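PDB 1YDO: HMG-CoA Lyase from Bacillus subtilis subsp. subtilis, which belongs to the HMGL-like family and adopts a TIM-barrel fold, a ring of parallel strands wrapped in helices. Local coordinates for residues 43-48 against 73-78; 96-101 against 134-139; 235-240 against 286-291; 209-214 against 244-249; 143-148 against 174-179. All blocks are in the same frame, centred on the assembly; numbering follows the deposited sequence.

Contact 1 of 5, residues 43-48 against 73-78; sequences SYIEIT and KGVTYA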
# COMPACT_ATOMS: atom_id res chain seq x y z
N SER A 43 13.16 10.52 15.66
CA SER A 43 13.63 11.76 16.26
C SER A 43 12.46 12.71 16.55
O SER A 43 12.68 13.88 16.86
CB SER A 43 14.59 12.47 15.31
OG SER A 43 13.91 12.98 14.19
N TYR A 44 11.24 12.21 16.45
CA TYR A 44 10.06 13.03 16.70
C TYR A 44 8.90 12.14 17.09
O TYR A 44 8.62 11.16 16.41
CB TYR A 44 9.73 13.83 15.45
CG TYR A 44 8.59 14.78 15.61
CD1 TYR A 44 7.27 14.33 15.58
CD2 TYR A 44 8.82 16.15 15.72
CE1 TYR A 44 6.21 15.22 15.65
CE2 TYR A 44 7.77 17.05 15.79
CZ TYR A 44 6.46 16.58 15.74
OH TYR A 44 5.40 17.47 15.75
N ILE A 45 8.21 12.48 18.17
CA ILE A 45 7.09 11.67 18.64
C ILE A 45 6.00 12.48 19.32
O ILE A 45 6.27 13.10 20.34
CB ILE A 45 7.56 10.66 19.68
CG1 ILE A 45 8.72 9.83 19.15
CG2 ILE A 45 6.41 9.79 20.09
CD1 ILE A 45 9.18 8.78 20.13
N GLU A 46 4.79 12.48 18.79
CA GLU A 46 3.72 13.19 19.47
C GLU A 46 3.24 12.31 20.61
O GLU A 46 2.37 11.47 20.42
CB GLU A 46 2.55 13.45 18.55
CG GLU A 46 2.83 14.44 17.49
CD GLU A 46 1.55 14.98 16.87
OE1 GLU A 46 1.64 15.73 15.86
OE2 GLU A 46 0.46 14.67 17.38
N ILE A 47 3.80 12.49 21.80
CA ILE A 47 3.43 11.66 22.94
C ILE A 47 1.95 11.68 23.30
O ILE A 47 1.42 10.67 23.75
CB ILE A 47 4.22 12.06 24.17
CG1 ILE A 47 3.94 13.53 24.51
CG2 ILE A 47 5.71 11.85 23.93
CD1 ILE A 47 4.57 13.98 25.81
N THR A 48 1.28 12.81 23.10
CA THR A 48 -0.14 12.89 23.45
C THR A 48 -0.80 14.17 22.97
O THR A 48 -0.18 14.99 22.30
CB THR A 48 -0.33 12.85 24.96
OG1 THR A 48 -1.72 12.93 25.28
CG2 THR A 48 0.39 14.03 25.60
N LYS A 73 17.58 11.99 24.25
CA LYS A 73 18.22 13.12 23.60
C LYS A 73 18.16 13.01 22.08
O LYS A 73 18.25 11.92 21.51
CB LYS A 73 19.68 13.22 24.07
CG LYS A 73 20.25 11.94 24.64
CD LYS A 73 20.25 10.82 23.61
CE LYS A 73 20.31 9.46 24.28
NZ LYS A 73 19.13 9.26 25.16
N GLY A 74 18.00 14.15 21.43
CA GLY A 74 17.91 14.18 19.99
C GLY A 74 16.50 13.85 19.55
O GLY A 74 16.21 13.79 18.35
N VAL A 75 15.61 13.63 20.52
CA VAL A 75 14.23 13.30 20.23
C VAL A 75 13.36 14.49 20.51
O VAL A 75 13.48 15.12 21.54
CB VAL A 75 13.75 12.14 21.10
CG1 VAL A 75 12.33 11.75 20.69
CG2 VAL A 75 14.68 10.95 20.95
N THR A 76 12.47 14.80 19.57
CA THR A 76 11.58 15.94 19.74
C THR A 76 10.21 15.41 20.18
O THR A 76 9.52 14.77 19.39
CB THR A 76 11.44 16.73 18.43
OG1 THR A 76 12.74 17.06 17.93
CG2 THR A 76 10.68 18.02 18.66
N TYR A 77 9.83 15.66 21.43
CA TYR A 77 8.54 15.21 21.94
C TYR A 77 7.51 16.32 21.76
O TYR A 77 7.62 17.40 22.34
CB TYR A 77 8.67 14.81 23.41
CG TYR A 77 9.59 13.61 23.61
CD1 TYR A 77 9.08 12.31 23.59
CD2 TYR A 77 10.96 13.78 23.77
CE1 TYR A 77 9.93 11.21 23.71
CE2 TYR A 77 11.82 12.69 23.89
CZ TYR A 77 11.30 11.41 23.85
OH TYR A 77 12.14 10.34 23.93
N ALA A 78 6.50 16.04 20.95
CA ALA A 78 5.46 17.01 20.66
C ALA A 78 4.10 16.55 21.16
O ALA A 78 3.88 15.37 21.44
CB ALA A 78 5.41 17.30 19.15
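Ile47 meets the ring of Tyr77 edge-on: its CG2 lies near the ring plane, 3.4 Å from Tyr77 CD1, and the two side chains cross at about a right angle. Around this apolar centre runs a parallel strand pair of the TIM barrel, 44-48 beside 76-78, joined through helix 62-68 in a beta-alpha-beta crossover and inclined by 33°. Ile45 continues the apolar layer, its CD1 4.4 Å from Tyr77 CE1, and the layer is backed by Leu37 and Ile34 of helix 27-38 and by Ala66 of helix 62-68. The Tyr77 hydroxyl is hydrogen-bonded to Ser38 OG and Glu72 N, outside the pair.

The other face carries Tyr44, Glu46, Thr76 and Ala78. With CG anti to the backbone N (chi1 -176°), the Tyr44 ring extends along the neighbouring strand: CD2 is 3.8 Å from Thr76 CB, and CZ is 3.6 Å from Ala78 CB. The Tyr44 hydroxyl is hydrogen-bonded to Glu97 OE2, while Glu46 forms a salt bridge with Arg15, so charge on this face is met by partners from other parts of the barrel.

Between the faces the backbones zip together. Ile45 N donates to Thr76 O at 2.9 Å, and Ala78 N to Ile45 O at 3.0 Å. At the partly exposed outer end, Ser43 O accepts Thr76 N, which stands well above the carbonyl plane (56° out of it). The same oxygen also takes a second, weak bond from the Thr76 side chain, with OG1 3.4 Å from Ser43 O.

Contact 2 of 5, residues 96-101 against 134-139; sequences NEACVF and ANLTTR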
# COMPACT_ATOMS: atom_id res chain seq x y z
N ASN A 96 8.31 19.65 23.88
CA ASN A 96 9.26 20.48 23.15
C ASN A 96 8.54 21.23 22.03
O ASN A 96 8.77 22.42 21.81
CB ASN A 96 10.36 19.63 22.52
CG ASN A 96 10.99 18.69 23.51
OD1 ASN A 96 11.46 19.11 24.56
ND2 ASN A 96 11.00 17.40 23.19
N GLU A 97 7.66 20.54 21.31
CA GLU A 97 6.94 21.17 20.22
C GLU A 97 5.43 21.04 20.32
O GLU A 97 4.90 19.98 20.64
CB GLU A 97 7.43 20.62 18.86
CG GLU A 97 6.60 21.07 17.65
CD GLU A 97 7.33 20.93 16.32
OE1 GLU A 97 8.27 21.73 16.07
OE2 GLU A 97 6.96 20.04 15.53
N ALA A 98 4.75 22.14 20.05
CA ALA A 98 3.30 22.16 20.11
C ALA A 98 2.76 22.11 18.69
O ALA A 98 3.27 22.80 17.82
CB ALA A 98 2.84 23.42 20.80
N CYS A 99 1.73 21.31 18.46
CA CYS A 99 1.17 21.23 17.12
C CYS A 99 -0.24 21.74 17.09
O CYS A 99 -1.15 21.09 17.60
CB CYS A 99 1.16 19.78 16.64
SG CYS A 99 2.67 18.85 16.96
N VAL A 100 -0.46 22.90 16.50
CA VAL A 100 -1.82 23.39 16.42
C VAL A 100 -2.51 22.66 15.26
O VAL A 100 -1.87 21.92 14.51
CB VAL A 100 -1.86 24.88 16.16
CG1 VAL A 100 -1.34 25.61 17.39
CG2 VAL A 100 -1.03 25.22 14.93
N PHE A 101 -3.82 22.86 15.11
CA PHE A 101 -4.53 22.20 14.04
C PHE A 101 -5.83 22.88 13.68
O PHE A 101 -6.40 23.63 14.46
CB PHE A 101 -4.85 20.75 14.41
CG PHE A 101 -5.62 20.61 15.69
CD1 PHE A 101 -4.97 20.68 16.91
CD2 PHE A 101 -7.00 20.45 15.67
CE1 PHE A 101 -5.68 20.59 18.12
CE2 PHE A 101 -7.73 20.37 16.87
CZ PHE A 101 -7.06 20.44 18.09
N ALA A 134 7.42 31.05 24.45
CA ALA A 134 7.83 30.20 25.55
C ALA A 134 9.00 29.32 25.14
O ALA A 134 9.33 28.35 25.83
CB ALA A 134 6.66 29.33 26.01
N ASN A 135 9.63 29.66 24.02
CA ASN A 135 10.77 28.91 23.50
C ASN A 135 10.34 27.51 23.12
O ASN A 135 11.00 26.52 23.47
CB ASN A 135 11.89 28.82 24.52
CG ASN A 135 12.34 30.17 25.02
OD1 ASN A 135 12.68 31.05 24.22
ND2 ASN A 135 12.33 30.35 26.33
N LEU A 136 9.23 27.42 22.40
CA LEU A 136 8.68 26.14 21.96
C LEU A 136 8.50 26.16 20.45
O LEU A 136 7.94 27.10 19.90
CB LEU A 136 7.32 25.93 22.63
CG LEU A 136 7.07 24.53 23.17
CD1 LEU A 136 8.14 24.22 24.20
CD2 LEU A 136 5.69 24.46 23.80
N THR A 137 8.97 25.12 19.78
CA THR A 137 8.81 25.06 18.33
C THR A 137 7.38 24.70 17.99
O THR A 137 6.78 23.86 18.65
CB THR A 137 9.74 24.02 17.75
OG1 THR A 137 9.54 22.78 18.42
CG2 THR A 137 11.18 24.46 17.93
N THR A 138 6.83 25.33 16.97
CA THR A 138 5.45 25.06 16.60
C THR A 138 5.32 24.38 15.26
O THR A 138 6.17 24.53 14.38
CB THR A 138 4.62 26.34 16.54
OG1 THR A 138 5.14 27.19 15.50
CG2 THR A 138 4.65 27.06 17.88
N ARG A 139 4.22 23.65 15.11
CA ARG A 139 3.91 22.93 13.89
C ARG A 139 2.41 22.96 13.69
O ARG A 139 1.66 22.81 14.66
CB ARG A 139 4.37 21.49 14.03
CG ARG A 139 4.21 20.67 12.80
CD ARG A 139 4.21 19.21 13.16
NE ARG A 139 4.42 18.37 11.99
CZ ARG A 139 4.19 17.07 11.97
NH1 ARG A 139 3.73 16.46 13.05
NH2 ARG A 139 4.44 16.39 10.86
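Glu97 lies across Thr137 and continues to Arg139, its side chain crossing that of Thr137 at about a right angle. Its CB sits 3.1 Å from Thr137 OG1. A chi1 of 172° carries CG away from the backbone N and along the facing strand, where it passes 3.0 Å from Thr137 O. At the tip the carboxylate divides its oxygens. Glu97 OE1 accepts a hydrogen bond from Thr137 OG1 at 2.9 Å, met on the anti side and 23° out of the carboxylate plane. OE2, the oxygen bonded to Tyr44, rests against the aliphatic part of Arg139, 3.3 Å from its CB.

The Arg139 chain runs extended past Cys99, with CD 4.1 Å from Cys99 SG. Its guanidinium group stays clear of Glu97 and forms a salt bridge with Asp231 instead.

Backbone bonds fix the parallel pairing: Ala98 N gives to Thr137 O and Arg139 N to Ala98 O, each at 3.0 Å, with a weak bond from Val100 N to Arg139 O. On the face of Ala98, Leu136 CD2 comes to 4.3 Å from Ala98 CB.

The pair forms neighbouring strands of the TIM barrel, with helices 106-110 and 117-133 in the connection between them. Val100 packs on Leu124 and Val127 of helix 117-133, and Thr138 on its Ala131, with Thr138 OG1 bonded to Asn128. On the side of Glu97 and Cys99, Ala78 of strand 76-80 continues the packing.

Contact 3 of 5, residues 235-240 against 286-291; sequences GGLGGC and KPLPSR
Gly235 O receives the backbone N of Ser290, the N-cap residue of helix 291-296, so a loop following barrel strand 229-232 of the TIM barrel is tied to the chain's last helix. This is the hydrogen bond between the two segments: Ser290 N lies 3.2 Å from Gly235 O, 42° out of the carbonyl plane. A second polar link runs through Glu253, whose OE1 bonds Ser290 OG and whose OE2 takes Gly235 N, clasping both segments with one carboxylate. The Ser290 hydroxyl, swung to the far side of its own N by a chi1 of 175°, also caps Leu293 N.

Packing gathers round the same carbonyl. Leu288 points at the glycines and brings its CB to 3.1 Å from Gly235 O, while its CD2 is 3.9 Å from Gly235 CA. The Pro289 ring follows, with CG 3.6 Å from Gly236 O. Farther along, Leu237 CD2 meets Leu288 CD1 at 4.4 Å, a looser apolar touch that Ile280 of helix 270-284 extends.

Across the assembly, Pro289 O accepts a bond from Arg291 NH2 of the second subunit. Within the chain, Ser290 CB lies 3.3 Å from Gly235 O.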
# COMPACT_ATOMS: atom_id res chain seq x y z
N GLY A 235 2.67 0.48 13.57
CA GLY A 235 1.67 -0.57 13.42
C GLY A 235 0.44 -0.21 12.59
O GLY A 235 -0.33 -1.08 12.17
N GLY A 236 0.25 1.08 12.35
CA GLY A 236 -0.90 1.50 11.59
C GLY A 236 -2.06 1.80 12.53
O GLY A 236 -3.22 1.88 12.12
N LEU A 237 -1.73 1.97 13.81
CA LEU A 237 -2.74 2.28 14.80
C LEU A 237 -3.67 3.36 14.32
O LEU A 237 -3.29 4.19 13.48
CB LEU A 237 -2.10 2.73 16.10
CG LEU A 237 -1.89 1.63 17.13
CD1 LEU A 237 -1.02 2.17 18.27
CD2 LEU A 237 -3.23 1.15 17.65
N GLY A 238 -4.88 3.36 14.86
CA GLY A 238 -5.85 4.38 14.50
C GLY A 238 -6.68 4.06 13.27
O GLY A 238 -6.18 4.05 12.15
N GLY A 239 -7.97 3.82 13.50
CA GLY A 239 -8.87 3.54 12.41
C GLY A 239 -9.44 4.83 11.90
O GLY A 239 -9.29 5.88 12.53
N CYS A 240 -10.10 4.78 10.75
CA CYS A 240 -10.71 5.96 10.16
C CYS A 240 -12.15 6.06 10.66
O CYS A 240 -12.96 5.17 10.40
CB CYS A 240 -10.67 5.87 8.63
SG CYS A 240 -11.16 7.39 7.77
N LYS A 286 -5.85 -6.92 19.21
CA LYS A 286 -6.38 -6.87 17.87
C LYS A 286 -5.21 -6.74 16.92
O LYS A 286 -4.21 -6.13 17.25
CB LYS A 286 -7.30 -5.66 17.73
CG LYS A 286 -8.05 -5.61 16.42
CD LYS A 286 -7.90 -4.24 15.76
CE LYS A 286 -8.42 -3.11 16.64
NZ LYS A 286 -8.39 -1.82 15.90
N PRO A 287 -5.31 -7.35 15.73
CA PRO A 287 -4.20 -7.25 14.77
C PRO A 287 -4.15 -5.88 14.10
O PRO A 287 -5.17 -5.31 13.75
CB PRO A 287 -4.51 -8.38 13.79
CG PRO A 287 -6.02 -8.42 13.80
CD PRO A 287 -6.33 -8.31 15.27
N LEU A 288 -2.94 -5.36 13.92
CA LEU A 288 -2.77 -4.07 13.26
C LEU A 288 -2.58 -4.28 11.78
O LEU A 288 -2.01 -5.28 11.35
CB LEU A 288 -1.57 -3.34 13.83
CG LEU A 288 -1.81 -2.49 15.09
CD1 LEU A 288 -3.06 -2.91 15.84
CD2 LEU A 288 -0.57 -2.58 15.97
N PRO A 289 -3.03 -3.31 10.97
CA PRO A 289 -2.92 -3.37 9.51
C PRO A 289 -1.52 -3.44 8.90
O PRO A 289 -1.36 -3.81 7.73
CB PRO A 289 -3.68 -2.11 9.07
CG PRO A 289 -3.47 -1.18 10.22
CD PRO A 289 -3.69 -2.07 11.40
N SER A 290 -0.51 -3.09 9.69
CA SER A 290 0.87 -3.08 9.22
C SER A 290 1.28 -4.34 8.49
O SER A 290 1.12 -5.44 9.01
CB SER A 290 1.82 -2.85 10.40
OG SER A 290 3.16 -2.97 9.94
N ARG A 291 1.82 -4.19 7.29
CA ARG A 291 2.25 -5.32 6.49
C ARG A 291 3.55 -5.89 7.02
O ARG A 291 3.67 -7.10 7.18
CB ARG A 291 2.46 -4.92 5.04
CG ARG A 291 1.25 -4.36 4.34
CD ARG A 291 0.10 -5.34 4.27
NE ARG A 291 -0.94 -4.83 3.39
CZ ARG A 291 -2.14 -5.38 3.26
NH1 ARG A 291 -2.46 -6.45 3.98
NH2 ARG A 291 -3.02 -4.85 2.42

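Contact 4 of 5, residues 209-214 against 244-249; sequences HDTRGT and PGSSGN
The imidazole of His209 and the amide of Asn249 lie side by side and point the same way, with their planes 81° apart. Asn249 CA, 3.4 Å from His209 CD2, and Gly248 O, 3.7 Å from His209 CG, both approach the ring obliquely. Both flat groups have polar partners elsewhere: His209 ND1 bonds Thr179 O, and Asn249 ND2 bonds NE2 of His207, whose ring also stacks edge-to-face with that of His209.

Next to the ring the chain bends in an inverse gamma turn centred on Asp210, which presents Thr211 to the other loop. Thr211 OG1 donates to Ser247 O at 3.1 Å, in the carbonyl plane and with a C=O...donor angle of 158°. Its chi1 of -63° sets OG1 beside the backbone N and leaves CG2 next to the carbonyl carbon, 3.4 Å from Ser246 OG, which is itself hydrogen-bonded to Ala243 O. A weak bond from Ser247 OG to Asp210 O, at 3.3 Å, runs the opposite way.

These are loops of the TIM barrel. The chain passes through 209-214 from strand 204-207 into helix 215-225, whereas the loop containing residues 244-249 follows strand 239-240 and precedes helix 252-261. The second subunit closes on both, with Val295 of that chain against Thr211 and its Arg291 against Ser247.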
# COMPACT_ATOMS: atom_id res chain seq x y z
N HIS A 209 -3.31 8.85 4.94
CA HIS A 209 -4.11 7.79 5.56
C HIS A 209 -4.33 6.71 4.50
O HIS A 209 -4.96 6.99 3.48
CB HIS A 209 -5.46 8.34 6.03
CG HIS A 209 -5.40 9.02 7.37
ND1 HIS A 209 -6.48 9.68 7.91
CD2 HIS A 209 -4.39 9.14 8.26
CE1 HIS A 209 -6.14 10.19 9.08
NE2 HIS A 209 -4.88 9.88 9.31
N ASP A 210 -3.82 5.50 4.68
CA ASP A 210 -4.06 4.53 3.62
C ASP A 210 -5.34 3.74 3.83
O ASP A 210 -5.34 2.52 3.78
CB ASP A 210 -2.87 3.59 3.39
CG ASP A 210 -2.63 2.66 4.54
OD1 ASP A 210 -2.64 3.15 5.69
OD2 ASP A 210 -2.42 1.45 4.30
N THR A 211 -6.42 4.48 4.07
CA THR A 211 -7.72 3.86 4.23
C THR A 211 -8.02 3.16 2.90
O THR A 211 -8.74 2.17 2.86
CB THR A 211 -8.79 4.91 4.48
OG1 THR A 211 -8.50 5.59 5.71
CG2 THR A 211 -10.15 4.28 4.56
N ARG A 212 -7.46 3.67 1.81
CA ARG A 212 -7.64 3.07 0.50
C ARG A 212 -6.36 2.38 0.05
O ARG A 212 -6.22 1.98 -1.11
CB ARG A 212 -8.06 4.13 -0.52
CG ARG A 212 -9.55 4.16 -0.80
CD ARG A 212 -10.39 4.41 0.45
NE ARG A 212 -11.82 4.31 0.16
CZ ARG A 212 -12.53 5.28 -0.40
NH1 ARG A 212 -11.96 6.43 -0.73
NH2 ARG A 212 -13.82 5.09 -0.65
N GLY A 213 -5.43 2.25 0.98
CA GLY A 213 -4.16 1.62 0.70
C GLY A 213 -3.35 2.32 -0.37
O GLY A 213 -2.66 1.66 -1.14
N THR A 214 -3.40 3.65 -0.43
CA THR A 214 -2.65 4.37 -1.44
C THR A 214 -1.60 5.26 -0.83
O THR A 214 -0.93 6.00 -1.54
CB THR A 214 -3.58 5.20 -2.37
OG1 THR A 214 -4.45 6.00 -1.57
CG2 THR A 214 -4.44 4.30 -3.25
N PRO A 244 -15.27 2.92 9.58
CA PRO A 244 -14.86 1.95 10.60
C PRO A 244 -14.48 0.58 10.05
O PRO A 244 -15.09 0.08 9.09
CB PRO A 244 -16.09 1.89 11.52
CG PRO A 244 -17.22 2.12 10.57
CD PRO A 244 -16.69 3.27 9.73
N GLY A 245 -13.46 -0.03 10.65
CA GLY A 245 -13.02 -1.33 10.19
C GLY A 245 -11.90 -1.22 9.17
O GLY A 245 -11.37 -2.24 8.72
N SER A 246 -11.54 -0.00 8.80
CA SER A 246 -10.47 0.22 7.83
C SER A 246 -9.29 0.95 8.48
O SER A 246 -9.49 1.76 9.39
CB SER A 246 -10.99 1.03 6.63
OG SER A 246 -11.47 2.30 7.02
N SER A 247 -8.08 0.67 8.00
CA SER A 247 -6.86 1.29 8.53
C SER A 247 -6.86 2.81 8.43
O SER A 247 -7.58 3.38 7.62
CB SER A 247 -5.62 0.71 7.83
OG SER A 247 -5.82 0.58 6.44
N GLY A 248 -6.04 3.45 9.27
CA GLY A 248 -5.97 4.90 9.27
C GLY A 248 -4.72 5.40 8.58
O GLY A 248 -4.62 5.36 7.35
N ASN A 249 -3.76 5.88 9.36
CA ASN A 249 -2.51 6.37 8.79
C ASN A 249 -1.60 5.24 8.38
O ASN A 249 -1.74 4.11 8.85
CB ASN A 249 -1.78 7.28 9.78
CG ASN A 249 -2.42 7.27 11.14
OD1 ASN A 249 -2.58 6.21 11.75
ND2 ASN A 249 -2.79 8.45 11.63

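Contact 5 of 5, residues 143-148 against 174-179; sequences STVFGC and LSLGDT
Thr179 turns its hydroxyl to the backbone of Thr144 where two neighbouring parallel strands of the TIM barrel, linked through helix 156-169 in a beta-alpha-beta crossover, run out into loops. With chi1 at -55°, Thr179 OG1 stands beside its own backbone N and accepts Thr144 N at 3.0 Å. The same oxygen lies 3.5 Å from Ser143 CB.

Val145 meets the strand through CG2, which is set between the backbone N and the carbonyl carbon and comes to 3.1 Å from Gly177 O and 3.8 Å from Leu176 CB. Val145 N adds a weak bond to Gly177 O.

Phe146 takes CG beside its backbone N (chi1 -70°), which brings the ring beside the strand end, with Gly177 O and Asp178 CB approaching it obliquely. Its CD2 is 4.1 Å from Asp178 CB, the side chains cross at about a right angle, and the ring and carboxylate planes are 73° apart. Val188 and Val191 of helix 185-196 also pack on this ring. Asp178 OD2 comes to 3.9 Å from Phe146 CB and also takes weak bonds from Gly181 N and Ala182 N.

Thr144, at positive phi, steers the chain through the bend, which is closed from within by the bond of its OG1 to Gly147 O at 2.8 Å.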
# COMPACT_ATOMS: atom_id res chain seq x y z
N SER A 143 -5.85 19.86 8.08
CA SER A 143 -6.48 18.64 7.64
C SER A 143 -7.45 18.86 6.50
O SER A 143 -7.72 19.99 6.11
CB SER A 143 -7.21 17.96 8.80
OG SER A 143 -8.24 18.79 9.29
N THR A 144 -7.94 17.74 5.96
CA THR A 144 -8.88 17.71 4.86
C THR A 144 -8.39 18.50 3.64
O THR A 144 -9.19 19.12 2.93
CB THR A 144 -10.28 18.19 5.33
OG1 THR A 144 -11.26 17.85 4.35
CG2 THR A 144 -10.29 19.68 5.54
N VAL A 145 -7.09 18.46 3.37
CA VAL A 145 -6.52 19.18 2.24
C VAL A 145 -6.70 18.43 0.92
O VAL A 145 -6.63 19.03 -0.15
CB VAL A 145 -5.02 19.48 2.44
CG1 VAL A 145 -4.81 20.23 3.73
CG2 VAL A 145 -4.22 18.21 2.44
N PHE A 146 -6.94 17.13 1.00
CA PHE A 146 -7.13 16.31 -0.20
C PHE A 146 -8.57 15.83 -0.33
O PHE A 146 -8.82 14.75 -0.87
CB PHE A 146 -6.21 15.09 -0.18
CG PHE A 146 -4.77 15.43 -0.37
CD1 PHE A 146 -4.31 15.84 -1.60
CD2 PHE A 146 -3.87 15.34 0.69
CE1 PHE A 146 -2.96 16.17 -1.78
CE2 PHE A 146 -2.52 15.66 0.53
CZ PHE A 146 -2.07 16.08 -0.71
N GLY A 147 -9.51 16.63 0.16
CA GLY A 147 -10.90 16.25 0.07
C GLY A 147 -11.53 16.20 1.44
O GLY A 147 -10.86 15.87 2.42
N CYS A 148 -12.81 16.52 1.51
CA CYS A 148 -13.56 16.53 2.76
C CYS A 148 -14.64 15.46 2.80
O CYS A 148 -15.26 15.15 1.78
CB CYS A 148 -14.20 17.91 2.95
SG CYS A 148 -15.21 18.08 4.47
N LEU A 174 4.21 22.98 8.10
CA LEU A 174 2.80 22.83 7.86
C LEU A 174 2.55 21.40 7.38
O LEU A 174 2.91 21.03 6.27
CB LEU A 174 2.35 23.83 6.81
CG LEU A 174 0.90 24.28 6.82
CD1 LEU A 174 0.65 25.11 5.57
CD2 LEU A 174 -0.03 23.09 6.83
N SER A 175 1.92 20.59 8.22
CA SER A 175 1.66 19.21 7.86
C SER A 175 0.31 19.06 7.21
O SER A 175 -0.72 19.20 7.87
CB SER A 175 1.77 18.31 9.10
OG SER A 175 1.49 16.97 8.80
N LEU A 176 0.32 18.78 5.91
CA LEU A 176 -0.91 18.59 5.13
C LEU A 176 -1.39 17.16 5.26
O LEU A 176 -0.61 16.23 5.09
CB LEU A 176 -0.64 18.88 3.65
CG LEU A 176 0.16 20.15 3.41
CD1 LEU A 176 0.52 20.23 1.95
CD2 LEU A 176 -0.64 21.36 3.84
N GLY A 177 -2.67 16.96 5.53
CA GLY A 177 -3.14 15.61 5.68
C GLY A 177 -4.30 15.16 4.82
O GLY A 177 -5.11 15.95 4.33
N ASP A 178 -4.36 13.84 4.63
CA ASP A 178 -5.41 13.19 3.86
C ASP A 178 -6.34 12.55 4.86
O ASP A 178 -6.24 11.36 5.16
CB ASP A 178 -4.80 12.11 2.96
CG ASP A 178 -5.84 11.47 2.05
OD1 ASP A 178 -5.52 10.45 1.41
OD2 ASP A 178 -6.98 11.99 1.98
N THR A 179 -7.26 13.34 5.39
CA THR A 179 -8.18 12.83 6.37
C THR A 179 -9.00 11.63 5.90
O THR A 179 -8.82 10.52 6.40
CB THR A 179 -9.12 13.94 6.85
OG1 THR A 179 -8.34 15.04 7.32
CG2 THR A 179 -10.01 13.45 7.97

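All five contacts are largely buried, but contacts 1, 2 and 5 lie on the barrel sheet, whereas 3 and 4 lie among loops at the subunit interface. Contacts 1 and 2 share a border at strands 76-80 and 97-103, where Ala78 packs on Glu97, and combine backbone ladders with a polar, charged face. Contact 5 touches contact 2 through Arg139 and Ser175, yet relies on a threonine hydroxyl and side-chain packing at a strand end; His209 ND1 and Thr179 O join it to contact 4. Contacts 3 and 4 have centres 9 Å apart. Isolated hydrogen bonds, one in contact 3 and one plus a weak one in contact 4, replace ladders there.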